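Local coordinates for protein transcription factor IWS1 (PDB 3NFQ) that helps regulate transcription by RNA polymerase II, binding chromatin and the polymerase complex and interacting with the elongation factors SPT5 and SPT6, at residues K54-P57 against K58-V62; N76-Q79 against S80-I83; L109-T113 against E114-E118; S119-G122 against R123-F127; A139-A142 against E143-A147. All coordinates share one frame; numbering follows the deposited sequence.

All five contacts are local, made within a helix or where one begins, in this all-helical conserved central domain of the protein. Contact 2, centred about 5 Å from the chain's centre, has four buried residues and a partly exposed arginine with a salt bridge and a backbone hydrogen bond. Contact 1 lies nearer the surface and pairs aliphatic residues beside an exposed proline and lysine. Contacts 3 and 4 mark where helices 113-119 and 121-130 begin, and the backbone oxygen of Ser119 at the join accepts from Arg82 of contact 2. Contact 5, centred about 15 Å from the chain's centre, joins a leucine pair to a salt bridge; its helix packs against contacts 3 and 4.

Contact 1 of 5, residues K54-P57 against K58-V62; sequences KLLP and KVVSV
Leu56 and Val60 meet one helical turn apart in helix 51-63, where Leu56 CD1 comes 4.0 Å from Val60 CG2. Beside them Leu55 packs against Val59, with Leu55 CG 4.1 Å from Val59 CG2 and the two side chains crossing at about a right angle. In both valines CG2 stands beside the backbone N (chi1 167° in Val59, 163° in Val60), which turns this methyl back toward the preceding turn. This is the close-packed side: Val59 is buried, and Trp84 of helix 77-85 touches Leu55, Leu56 and Val59, while Met25 and Leu102 also reach Val59.

The other side is looser. Pro57 and Lys58 are exposed, and the extended Lys58 chain merely brushes Leu55, CD to CD1 at 4.0 Å, before its end leads away. The proline has no N-H to give to the turn before it, and the helix is kinked there. A water donates to Lys54 O at 2.9 Å and accepts weakly from Lys58 N. The helix carries on past the kink: Val60 N bonds to Leu56 O at 2.9 Å with an almost straight N-H...O angle of 177°, and Ser61 N bonds to Pro57 O. This is consistent with an apolar face fitted to its neighbours and a more exposed side where a proline's missing N-H, with a water nearby, can probably be accommodated.

Contact 2 of 5, residues N76-Q79 against S80-I83; sequences NLLQ and SVRI
Gln79 and Arg82 run side by side in the first turns of helix 77-85, pointing the same way. The touch between them is made by the glutamine's aliphatic part: Gln79 CG lies 3.6 Å from Arg82 NH1, and the amide and guanidinium planes stand 84° apart. Both chains leave the backbone with CG anti to N (chi1 -162° and 175°), but there the likeness ends. Gln79 stays extended, whereas Arg82 bends at chi2 and chi3, a fold that sets Gln79 O 4.0 Å above the plane of its guanidinium group, toward the rim. The charged end is held by partners further along the chain: NH2 forms a salt bridge with Glu86, just past the end of the same helix, and NH1 bonds to Ser119 O, tying it to the end of helix 113-119.

A water links the other polar pair. It accepts from Gln79 NE2 at 2.7 Å and lies 3.0 Å from Ser80 OG, in hydrogen bond with both. Ser80 OG also bonds to Lys22 O of helix 10-42. On the apolar side Leu78 CD2 meets Val81 CG2 at 4.2 Å. Ile83, its CG1 beside the backbone N, lays that atom 3.4 Å from Gln79 O, the same oxygen that accepts from Ile83 N at 3.0 Å. In chemical terms, a buried serine and a partly exposed arginine are probably tolerated near the middle of the domain because water, backbone carbonyls and a carboxylate satisfy their polar ends.

Contact 3 of 5, residues L109-T113 against E114-E118; sequences LPVKT and EHLKE
The His115 ring lies alongside the Lys112 side chain, the two pointing the same way. Its CD2 comes 3.6 Å from Lys112 CB, and the ring turns an edge to the backbone, with Lys112 N in the ring plane 3.0 Å from CD2. With chi1 at -44°, CG sits beside the histidine's own N, and the imidazole is swung back over the residues that precede the helix. Glu114 CG lies over the centre of one ring face. That glutamate takes the crowded position between N and the carbonyl carbon (chi1 54°) and bends at chi2, which folds its carboxylate back until OE1 is 3.6 Å from Lys112 CB.

Lys112 is the N-cap residue of helix 113-119, part of the region matching the TFIIS N-terminal, helical-bundle family. The carbonyl oxygen of Lys112 opens the helix by accepting from Leu116 N at 3.2 Å and, weakly, from His115 N; Lys117 N follows by bonding to Thr113 O. Just before the cap, Pro110 centres an inverse gamma turn closed by Val111 N on Leu109 O at 2.8 Å. An alanine in place of His115 is likely to leave Lys112 CB and CG without their flat neighbour and open a gap beside the start of the helix, where Leu73 and Leu78 also touch the histidine side chain.

On the buried side Val111 CG1 meets Leu116 CD2 at 3.8 Å, the two side chains crossing at about a right angle, and Trp149 of helix 136-149 packs on both.

Contact 4 of 5, residues S119-G122 against R123-F127; sequences SGLG and RVVIF
Leu121 O accepts from Val125 N at 2.9 Å, a nearly straight bond with an N-H...O angle of 167° in the first turn of helix 121-130. Gly120 is the N-cap of this helix and also the first residue to leave helix 113-119, so one glycine, with positive phi, serves as both exit and entrance. An ST turn spans the join: Ser119 OG accepts from Leu121 N at 3.1 Å, and the same hydroxyl is hydrogen-bonded to His115 O, fastening the new helix to the last turn of the old one.

The bond from Leu121 O is matched by a side-chain touch, Leu121 CG against Val125 CG2 at 3.8 Å, the pair crossing at a slant. Leu121 puts its CG anti to the backbone N (chi1 -172°), which sends its branch along the carbonyl side toward the valine. Leu106 and Phe103 of helix 96-107 pack on this pair, one on each residue. The exposed Arg123 only skirts the helix start, its CG 3.5 Å from Gly120 O. One residue on from Leu121, Gly122 O accepts from Ile126 N at 3.0 Å, while Ile126 CG1 lies 3.3 Å from that same oxygen.

Contact 5 of 5, residues A139-A142 against E143-A147; sequences ARLA and EKLIA
Two bends in Arg140, at chi2 (-56°) and chi3 (132°), curl its chain back toward the extended side chain of Glu143, three residues on. There Arg140 NH1 and Glu143 OE2 form a salt bridge at 2.6 Å. The guanidinium and carboxylate planes lie 27° apart, and the bridge is monodentate, one nitrogen to one oxygen. Ala139 CB sits 3.5 Å above the plane of the guanidinium group, offset toward its rim. Both charged residues are exposed.

Leu141 and Leu145 pack on another side of the helix, where Leu141 CD1 reaches Leu145 CG at 3.8 Å. The backbone keeps the regular alpha-helical pattern, each N-H reaching the carbonyl four residues back, as where Leu145 N bonds to Leu141 O at 2.8 Å. Leu145 CG also lies 3.3 Å from Leu141 O, tucked close to the carbonyl that its own N-H binds. A serine at Leu145 would probably leave Leu141 CD1 without its apolar mate and open a gap on the side facing Asn107.

Helix 136-149 presents different faces to its neighbours: Leu141 meets Phe103 and Asn107 of helix 96-107, while Ala142, whose small size probably permits a close approach, touches Val125, Tyr128 and Thr129 of helix 121-130.

Contact 1 of 5, residues K54-P57 against K58-V62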
loop_
_atom_site.group_PDB
_atom_site.type_symbol
_atom_site.label_atom_id
_atom_site.label_comp_id
_atom_site.label_asym_id
_atom_site.label_seq_id
_atom_site.Cartn_x
_atom_site.Cartn_y
_atom_site.Cartn_z
ATOM N N LYS A 54 3.560 -10.869 -7.325
ATOM C CA LYS A 54 2.671 -11.988 -7.539
ATOM C C LYS A 54 1.347 -11.809 -6.860
ATOM O O LYS A 54 0.356 -12.343 -7.326
ATOM C CB LYS A 54 3.267 -13.290 -7.001
ATOM C CG LYS A 54 4.436 -13.783 -7.811
ATOM C CD LYS A 54 4.806 -15.186 -7.277
ATOM C CE LYS A 54 6.135 -15.622 -7.820
ATOM N NZ LYS A 54 6.696 -16.771 -7.012
ATOM N N LEU A 55 1.344 -11.151 -5.684
ATOM C CA LEU A 55 0.137 -10.919 -4.948
ATOM C C LEU A 55 -0.614 -9.668 -5.444
ATOM O O LEU A 55 -1.786 -9.529 -5.186
ATOM C CB LEU A 55 0.438 -10.793 -3.454
ATOM C CG LEU A 55 -0.690 -10.718 -2.422
ATOM C CD1 LEU A 55 -1.738 -11.892 -2.499
ATOM C CD2 LEU A 55 -0.073 -10.669 -1.037
ATOM N N LEU A 56 0.056 -8.768 -6.130
ATOM C CA LEU A 56 -0.562 -7.472 -6.491
ATOM C C LEU A 56 -1.961 -7.543 -7.159
ATOM O O LEU A 56 -2.862 -6.812 -6.782
ATOM C CB LEU A 56 0.452 -6.638 -7.291
ATOM C CG LEU A 56 -0.007 -5.236 -7.744
ATOM C CD1 LEU A 56 -0.231 -4.294 -6.502
ATOM C CD2 LEU A 56 1.002 -4.676 -8.716
ATOM N N PRO A 57 -2.137 -8.417 -8.155
ATOM C CA PRO A 57 -3.465 -8.580 -8.795
ATOM C C PRO A 57 -4.605 -8.801 -7.795
ATOM O O PRO A 57 -5.681 -8.241 -7.943
ATOM C CB PRO A 57 -3.287 -9.833 -9.663
ATOM C CG PRO A 57 -1.806 -9.814 -10.024
ATOM C CD PRO A 57 -1.121 -9.303 -8.736
ATOM N N LYS A 58 -4.388 -9.611 -6.783
ATOM C CA LYS A 58 -5.384 -9.821 -5.766
ATOM C C LYS A 58 -5.610 -8.595 -4.924
ATOM O O LYS A 58 -6.758 -8.269 -4.577
ATOM C CB LYS A 58 -4.997 -10.987 -4.864
ATOM C CG LYS A 58 -6.132 -11.422 -3.987
ATOM C CD LYS A 58 -5.633 -12.502 -3.049
ATOM C CE LYS A 58 -6.764 -13.224 -2.328
ATOM N NZ LYS A 58 -6.136 -14.400 -1.573
ATOM N N VAL A 59 -4.529 -7.874 -4.597
ATOM C CA VAL A 59 -4.691 -6.712 -3.781
ATOM C C VAL A 59 -5.521 -5.633 -4.505
ATOM O O VAL A 59 -6.424 -5.004 -3.925
ATOM C CB VAL A 59 -3.300 -6.116 -3.458
ATOM C CG1 VAL A 59 -3.433 -4.744 -2.883
ATOM C CG2 VAL A 59 -2.503 -7.068 -2.530
ATOM N N VAL A 60 -5.171 -5.397 -5.755
ATOM C CA VAL A 60 -5.881 -4.439 -6.614
ATOM C C VAL A 60 -7.349 -4.865 -6.749
ATOM O O VAL A 60 -8.258 -4.051 -6.624
ATOM C CB VAL A 60 -5.208 -4.389 -8.000
ATOM C CG1 VAL A 60 -6.153 -3.728 -9.052
ATOM C CG2 VAL A 60 -3.882 -3.620 -7.912
ATOM N N SER A 61 -7.578 -6.137 -7.024
ATOM C CA SER A 61 -8.944 -6.666 -7.115
ATOM C C SER A 61 -9.814 -6.371 -5.891
ATOM O O SER A 61 -10.885 -5.756 -5.987
ATOM C CB SER A 61 -8.889 -8.155 -7.383
ATOM O OG SER A 61 -10.213 -8.641 -7.457
ATOM N N VAL A 62 -9.342 -6.785 -4.726
ATOM C CA VAL A 62 -9.997 -6.497 -3.457
ATOM C C VAL A 62 -10.169 -5.016 -3.217
ATOM O O VAL A 62 -11.283 -4.572 -2.889
ATOM C CB VAL A 62 -9.255 -7.188 -2.243
ATOM C CG1 VAL A 62 -9.898 -6.806 -0.919
ATOM C CG2 VAL A 62 -9.271 -8.717 -2.386
HETATM O O HOH W 1 -2.512 -12.524 -7.270
#

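Contact 2 of 5, residues N76-Q79 against S80-I83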
loop_
_atom_site.group_PDB
_atom_site.type_symbol
_atom_site.label_atom_id
_atom_site.label_comp_id
_atom_site.label_asym_id
_atom_site.label_seq_id
_atom_site.Cartn_x
_atom_site.Cartn_y
_atom_site.Cartn_z
ATOM N N ASN A 76 -7.992 -2.024 9.005
ATOM C CA ASN A 76 -6.673 -1.430 8.854
ATOM C C ASN A 76 -5.841 -2.128 7.781
ATOM O O ASN A 76 -4.623 -2.257 7.911
ATOM C CB ASN A 76 -5.931 -1.452 10.214
ATOM C CG ASN A 76 -4.807 -0.419 10.314
ATOM O OD1 ASN A 76 -3.945 -0.513 11.204
ATOM N ND2 ASN A 76 -4.821 0.577 9.442
ATOM N N LEU A 77 -6.478 -2.584 6.705
ATOM C CA LEU A 77 -5.725 -3.074 5.584
ATOM C C LEU A 77 -4.773 -2.001 5.009
ATOM O O LEU A 77 -3.721 -2.308 4.454
ATOM C CB LEU A 77 -6.673 -3.574 4.510
ATOM C CG LEU A 77 -6.051 -4.291 3.300
ATOM C CD1 LEU A 77 -5.307 -5.568 3.672
ATOM C CD2 LEU A 77 -7.129 -4.607 2.223
ATOM N N LEU A 78 -5.123 -0.737 5.154
ATOM C CA LEU A 78 -4.216 0.332 4.662
ATOM C C LEU A 78 -2.835 0.301 5.306
ATOM O O LEU A 78 -1.868 0.801 4.780
ATOM C CB LEU A 78 -4.895 1.680 4.818
ATOM C CG LEU A 78 -6.106 1.969 3.947
ATOM C CD1 LEU A 78 -6.606 3.448 4.142
ATOM C CD2 LEU A 78 -5.713 1.686 2.511
ATOM N N GLN A 79 -2.729 -0.345 6.456
ATOM C CA GLN A 79 -1.408 -0.518 7.067
ATOM C C GLN A 79 -0.497 -1.326 6.176
ATOM O O GLN A 79 0.676 -1.040 6.027
ATOM C CB GLN A 79 -1.527 -1.251 8.411
ATOM C CG GLN A 79 -0.236 -1.016 9.238
ATOM C CD GLN A 79 -0.319 -1.729 10.565
ATOM O OE1 GLN A 79 -0.099 -1.127 11.626
ATOM N NE2 GLN A 79 -0.687 -2.994 10.514
ATOM N N SER A 80 -1.020 -2.425 5.675
ATOM C CA SER A 80 -0.258 -3.254 4.742
ATOM C C SER A 80 0.021 -2.548 3.410
ATOM O O SER A 80 1.071 -2.754 2.849
ATOM C CB SER A 80 -1.001 -4.544 4.456
ATOM O OG SER A 80 -1.083 -5.363 5.626
ATOM N N VAL A 81 -0.933 -1.761 2.916
ATOM C CA VAL A 81 -0.700 -0.920 1.709
ATOM C C VAL A 81 0.411 0.042 1.966
ATOM O O VAL A 81 1.329 0.210 1.163
ATOM C CB VAL A 81 -1.985 -0.163 1.285
ATOM C CG1 VAL A 81 -1.697 0.847 0.113
ATOM C CG2 VAL A 81 -3.067 -1.173 0.936
ATOM N N ARG A 82 0.401 0.638 3.149
ATOM C CA ARG A 82 1.439 1.550 3.485
ATOM C C ARG A 82 2.779 0.871 3.535
ATOM O O ARG A 82 3.786 1.450 3.116
ATOM C CB ARG A 82 1.121 2.105 4.876
ATOM C CG ARG A 82 2.189 2.994 5.406
ATOM C CD ARG A 82 2.154 2.791 6.907
ATOM N NE ARG A 82 3.269 2.035 7.308
ATOM C CZ ARG A 82 3.449 1.353 8.437
ATOM N NH1 ARG A 82 2.553 1.202 9.412
ATOM N NH2 ARG A 82 4.623 0.771 8.541
ATOM N N ILE A 83 2.824 -0.350 4.071
ATOM C CA ILE A 83 4.127 -1.079 4.114
ATOM C C ILE A 83 4.683 -1.350 2.695
ATOM O O ILE A 83 5.891 -1.257 2.445
ATOM C CB ILE A 83 3.951 -2.419 4.872
ATOM C CG1 ILE A 83 3.869 -2.110 6.365
ATOM C CG2 ILE A 83 5.179 -3.357 4.693
ATOM C CD1 ILE A 83 3.260 -3.301 7.169
HETATM O O HOH W 2 -0.502 -4.811 8.500
#

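Contact 3 of 5, residues L109-T113 against E114-E118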
loop_
_atom_site.group_PDB
_atom_site.type_symbol
_atom_site.label_atom_id
_atom_site.label_comp_id
_atom_site.label_asym_id
_atom_site.label_seq_id
_atom_site.Cartn_x
_atom_site.Cartn_y
_atom_site.Cartn_z
ATOM N N LEU A 109 -11.012 4.836 -2.737
ATOM C CA LEU A 109 -11.390 4.444 -1.393
ATOM C C LEU A 109 -11.744 5.649 -0.562
ATOM O O LEU A 109 -11.045 6.650 -0.643
ATOM C CB LEU A 109 -10.191 3.782 -0.700
ATOM C CG LEU A 109 -10.112 2.308 -0.401
ATOM C CD1 LEU A 109 -8.905 2.100 0.532
ATOM C CD2 LEU A 109 -11.390 1.739 0.271
ATOM N N PRO A 110 -12.842 5.578 0.220
ATOM C CA PRO A 110 -13.201 6.734 1.047
ATOM C C PRO A 110 -12.322 6.962 2.307
ATOM O O PRO A 110 -12.828 6.966 3.449
ATOM C CB PRO A 110 -14.679 6.482 1.391
ATOM C CG PRO A 110 -14.832 4.987 1.293
ATOM C CD PRO A 110 -13.865 4.507 0.268
ATOM N N VAL A 111 -11.024 7.174 2.106
ATOM C CA VAL A 111 -10.088 7.341 3.233
ATOM C C VAL A 111 -10.312 8.634 4.039
ATOM O O VAL A 111 -10.498 9.712 3.475
ATOM C CB VAL A 111 -8.656 7.302 2.691
ATOM C CG1 VAL A 111 -7.630 7.428 3.811
ATOM C CG2 VAL A 111 -8.455 6.011 1.889
ATOM N N LYS A 112 -10.208 8.533 5.356
ATOM C CA LYS A 112 -10.328 9.696 6.236
ATOM C C LYS A 112 -9.073 9.844 7.089
ATOM O O LYS A 112 -8.224 8.955 7.146
ATOM C CB LYS A 112 -11.541 9.546 7.162
ATOM C CG LYS A 112 -12.875 9.299 6.475
ATOM C CD LYS A 112 -13.169 10.407 5.455
ATOM C CE LYS A 112 -14.541 10.251 4.809
ATOM N NZ LYS A 112 -14.728 11.419 3.928
ATOM N N THR A 113 -8.967 10.973 7.776
ATOM C CA THR A 113 -7.818 11.232 8.610
ATOM C C THR A 113 -7.560 10.084 9.610
ATOM O O THR A 113 -6.425 9.686 9.800
ATOM C CB THR A 113 -7.942 12.603 9.314
ATOM O OG1 THR A 113 -7.838 13.655 8.333
ATOM C CG2 THR A 113 -6.817 12.790 10.347
ATOM N N GLU A 114 -8.603 9.532 10.214
ATOM C CA GLU A 114 -8.387 8.481 11.216
ATOM C C GLU A 114 -7.712 7.223 10.647
ATOM O O GLU A 114 -6.901 6.571 11.329
ATOM C CB GLU A 114 -9.674 8.096 11.948
ATOM C CG GLU A 114 -10.831 7.697 11.064
ATOM C CD GLU A 114 -11.800 8.862 10.759
ATOM O OE1 GLU A 114 -11.356 10.065 10.744
ATOM O OE2 GLU A 114 -13.007 8.549 10.528
ATOM N N HIS A 115 -8.058 6.875 9.409
ATOM C CA HIS A 115 -7.396 5.749 8.746
ATOM C C HIS A 115 -5.951 6.041 8.437
ATOM O O HIS A 115 -5.122 5.156 8.582
ATOM C CB HIS A 115 -8.114 5.372 7.474
ATOM C CG HIS A 115 -9.601 5.337 7.607
ATOM N ND1 HIS A 115 -10.270 4.376 8.342
ATOM C CD2 HIS A 115 -10.555 6.123 7.061
ATOM C CE1 HIS A 115 -11.570 4.584 8.252
ATOM N NE2 HIS A 115 -11.769 5.633 7.473
ATOM N N LEU A 116 -5.648 7.256 7.987
ATOM C CA LEU A 116 -4.251 7.644 7.737
ATOM C C LEU A 116 -3.392 7.524 9.007
ATOM O O LEU A 116 -2.229 7.118 8.954
ATOM C CB LEU A 116 -4.175 9.075 7.197
ATOM C CG LEU A 116 -4.883 9.268 5.859
ATOM C CD1 LEU A 116 -4.968 10.744 5.479
ATOM C CD2 LEU A 116 -4.166 8.483 4.804
ATOM N N LYS A 117 -3.966 7.927 10.134
ATOM C CA LYS A 117 -3.249 7.905 11.403
ATOM C C LYS A 117 -2.994 6.479 11.824
ATOM O O LYS A 117 -1.882 6.119 12.178
ATOM C CB LYS A 117 -4.059 8.602 12.496
ATOM C CG LYS A 117 -4.154 10.111 12.325
ATOM C CD LYS A 117 -2.812 10.802 12.485
ATOM C CE LYS A 117 -2.998 12.316 12.615
ATOM N NZ LYS A 117 -1.670 12.983 12.343
ATOM N N GLU A 118 -4.008 5.650 11.712
ATOM C CA GLU A 118 -3.960 4.319 12.245
ATOM C C GLU A 118 -3.054 3.394 11.382
ATOM O O GLU A 118 -2.384 2.473 11.872
ATOM C CB GLU A 118 -5.406 3.862 12.248
ATOM C CG GLU A 118 -5.668 2.446 12.613
ATOM C CD GLU A 118 -7.116 2.105 12.350
ATOM O OE1 GLU A 118 -7.810 2.965 11.725
ATOM O OE2 GLU A 118 -7.553 0.986 12.750
#

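Contact 4 of 5, residues S119-G122 against R123-F127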
loop_
_atom_site.group_PDB
_atom_site.type_symbol
_atom_site.label_atom_id
_atom_site.label_comp_id
_atom_site.label_asym_id
_atom_site.label_seq_id
_atom_site.Cartn_x
_atom_site.Cartn_y
_atom_site.Cartn_z
ATOM N N SER A 119 -2.995 3.699 10.096
ATOM C CA SER A 119 -2.236 2.883 9.163
ATOM C C SER A 119 -0.830 3.387 8.938
ATOM O O SER A 119 0.006 2.661 8.412
ATOM C CB SER A 119 -3.007 2.864 7.841
ATOM O OG SER A 119 -3.035 4.153 7.267
ATOM N N GLY A 120 -0.561 4.633 9.334
ATOM C CA GLY A 120 0.687 5.318 8.991
ATOM C C GLY A 120 0.773 5.755 7.541
ATOM O O GLY A 120 1.806 6.226 7.100
ATOM N N LEU A 121 -0.299 5.540 6.772
ATOM C CA LEU A 121 -0.295 5.867 5.352
ATOM C C LEU A 121 -0.142 7.361 5.128
ATOM O O LEU A 121 0.441 7.761 4.153
ATOM C CB LEU A 121 -1.574 5.345 4.661
ATOM C CG LEU A 121 -1.668 5.428 3.148
ATOM C CD1 LEU A 121 -0.557 4.614 2.429
ATOM C CD2 LEU A 121 -3.025 4.980 2.721
ATOM N N GLY A 122 -0.653 8.192 6.046
ATOM C CA GLY A 122 -0.556 9.651 5.844
ATOM C C GLY A 122 0.881 10.076 5.650
ATOM O O GLY A 122 1.177 10.825 4.718
ATOM N N ARG A 123 1.788 9.681 6.557
ATOM C CA ARG A 123 3.164 10.169 6.429
ATOM C C ARG A 123 3.897 9.624 5.245
ATOM O O ARG A 123 4.755 10.291 4.714
ATOM C CB ARG A 123 4.020 9.987 7.684
ATOM C CG ARG A 123 4.033 8.635 8.265
ATOM C CD ARG A 123 4.344 8.724 9.873
ATOM N NE ARG A 123 5.245 9.831 10.199
ATOM C CZ ARG A 123 6.540 9.819 9.895
ATOM N NH1 ARG A 123 7.022 8.746 9.279
ATOM N NH2 ARG A 123 7.341 10.863 10.182
ATOM N N VAL A 124 3.496 8.440 4.794
ATOM C CA VAL A 124 4.074 7.835 3.564
ATOM C C VAL A 124 3.581 8.573 2.286
ATOM O O VAL A 124 4.379 8.925 1.413
ATOM C CB VAL A 124 3.815 6.316 3.522
ATOM C CG1 VAL A 124 4.317 5.768 2.169
ATOM C CG2 VAL A 124 4.654 5.583 4.672
ATOM N N VAL A 125 2.293 8.888 2.227
ATOM C CA VAL A 125 1.751 9.625 1.069
ATOM C C VAL A 125 2.369 11.036 1.025
ATOM O O VAL A 125 2.742 11.548 -0.056
ATOM C CB VAL A 125 0.181 9.625 1.057
ATOM C CG1 VAL A 125 -0.393 10.521 -0.084
ATOM C CG2 VAL A 125 -0.313 8.205 0.886
ATOM N N ILE A 126 2.552 11.658 2.188
ATOM C CA ILE A 126 3.255 12.942 2.214
ATOM C C ILE A 126 4.675 12.801 1.626
ATOM O O ILE A 126 5.113 13.625 0.819
ATOM C CB ILE A 126 3.271 13.552 3.653
ATOM C CG1 ILE A 126 1.850 14.006 4.031
ATOM C CG2 ILE A 126 4.280 14.750 3.729
ATOM C CD1 ILE A 126 1.603 14.314 5.489
ATOM N N PHE A 127 5.404 11.751 2.018
ATOM C CA PHE A 127 6.728 11.504 1.500
ATOM C C PHE A 127 6.709 11.420 -0.054
ATOM O O PHE A 127 7.602 11.930 -0.755
ATOM C CB PHE A 127 7.276 10.174 2.098
ATOM C CG PHE A 127 8.546 9.696 1.440
ATOM C CD1 PHE A 127 9.809 10.089 1.891
ATOM C CD2 PHE A 127 8.490 8.870 0.333
ATOM C CE1 PHE A 127 10.995 9.663 1.235
ATOM C CE2 PHE A 127 9.666 8.444 -0.291
ATOM C CZ PHE A 127 10.887 8.820 0.135
#

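Contact 5 of 5, residues A139-A142 against E143-A147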
loop_
_atom_site.group_PDB
_atom_site.type_symbol
_atom_site.label_atom_id
_atom_site.label_comp_id
_atom_site.label_asym_id
_atom_site.label_seq_id
_atom_site.Cartn_x
_atom_site.Cartn_y
_atom_site.Cartn_z
ATOM N N ALA A 139 3.421 11.863 -7.744
ATOM C CA ALA A 139 3.638 12.847 -6.682
ATOM C C ALA A 139 2.431 13.789 -6.594
ATOM O O ALA A 139 1.932 14.101 -5.502
ATOM C CB ALA A 139 4.963 13.633 -6.919
ATOM N N ARG A 140 1.904 14.172 -7.765
ATOM C CA ARG A 140 0.743 15.069 -7.807
ATOM C C ARG A 140 -0.526 14.367 -7.396
ATOM O O ARG A 140 -1.398 14.934 -6.778
ATOM C CB ARG A 140 0.621 15.655 -9.221
ATOM C CG ARG A 140 1.766 16.588 -9.575
ATOM C CD ARG A 140 1.950 17.784 -8.561
ATOM N NE ARG A 140 3.355 17.760 -8.280
ATOM C CZ ARG A 140 3.939 17.390 -7.132
ATOM N NH1 ARG A 140 3.272 17.136 -5.994
ATOM N NH2 ARG A 140 5.246 17.331 -7.128
ATOM N N LEU A 141 -0.663 13.107 -7.778
ATOM C CA LEU A 141 -1.798 12.324 -7.331
ATOM C C LEU A 141 -1.730 12.185 -5.795
ATOM O O LEU A 141 -2.753 12.350 -5.116
ATOM C CB LEU A 141 -1.902 10.958 -8.075
ATOM C CG LEU A 141 -2.916 9.971 -7.453
ATOM C CD1 LEU A 141 -4.341 10.489 -7.406
ATOM C CD2 LEU A 141 -2.812 8.623 -8.244
ATOM N N ALA A 142 -0.529 11.963 -5.241
ATOM C CA ALA A 142 -0.373 11.841 -3.774
ATOM C C ALA A 142 -0.792 13.166 -3.106
ATOM O O ALA A 142 -1.453 13.170 -2.102
ATOM C CB ALA A 142 1.095 11.465 -3.427
ATOM N N GLU A 143 -0.418 14.293 -3.699
ATOM C CA GLU A 143 -0.773 15.605 -3.171
ATOM C C GLU A 143 -2.282 15.864 -3.248
ATOM O O GLU A 143 -2.852 16.419 -2.319
ATOM C CB GLU A 143 0.047 16.656 -3.945
ATOM C CG GLU A 143 -0.394 18.025 -3.808
ATOM C CD GLU A 143 0.288 18.915 -4.831
ATOM O OE1 GLU A 143 -0.479 19.619 -5.530
ATOM O OE2 GLU A 143 1.566 18.843 -4.967
ATOM N N LYS A 144 -2.928 15.437 -4.330
ATOM C CA LYS A 144 -4.395 15.512 -4.432
ATOM C C LYS A 144 -5.073 14.649 -3.393
ATOM O O LYS A 144 -6.058 15.056 -2.771
ATOM C CB LYS A 144 -4.864 15.043 -5.815
ATOM C CG LYS A 144 -6.392 14.975 -5.906
ATOM C CD LYS A 144 -6.775 14.025 -7.049
ATOM C CE LYS A 144 -8.091 13.279 -6.800
ATOM N NZ LYS A 144 -8.518 12.846 -8.226
ATOM N N LEU A 145 -4.556 13.434 -3.198
ATOM C CA LEU A 145 -5.228 12.507 -2.284
ATOM C C LEU A 145 -5.078 12.974 -0.843
ATOM O O LEU A 145 -6.028 12.903 -0.075
ATOM C CB LEU A 145 -4.641 11.120 -2.400
ATOM C CG LEU A 145 -5.094 10.450 -3.708
ATOM C CD1 LEU A 145 -4.349 9.108 -3.803
ATOM C CD2 LEU A 145 -6.572 10.229 -3.686
ATOM N N ILE A 146 -3.903 13.387 -0.461
ATOM C CA ILE A 146 -3.764 13.832 0.935
ATOM C C ILE A 146 -4.668 15.040 1.293
ATOM O O ILE A 146 -5.219 15.122 2.407
ATOM C CB ILE A 146 -2.261 14.054 1.337
ATOM C CG1 ILE A 146 -2.093 14.072 2.860
ATOM C CG2 ILE A 146 -1.657 15.246 0.740
ATOM C CD1 ILE A 146 -2.058 12.627 3.407
ATOM N N ALA A 147 -4.756 15.998 0.377
ATOM C CA ALA A 147 -5.660 17.155 0.532
ATOM C C ALA A 147 -7.087 16.698 0.658
ATOM O O ALA A 147 -7.841 17.166 1.514
ATOM C CB ALA A 147 -5.486 18.118 -0.667
#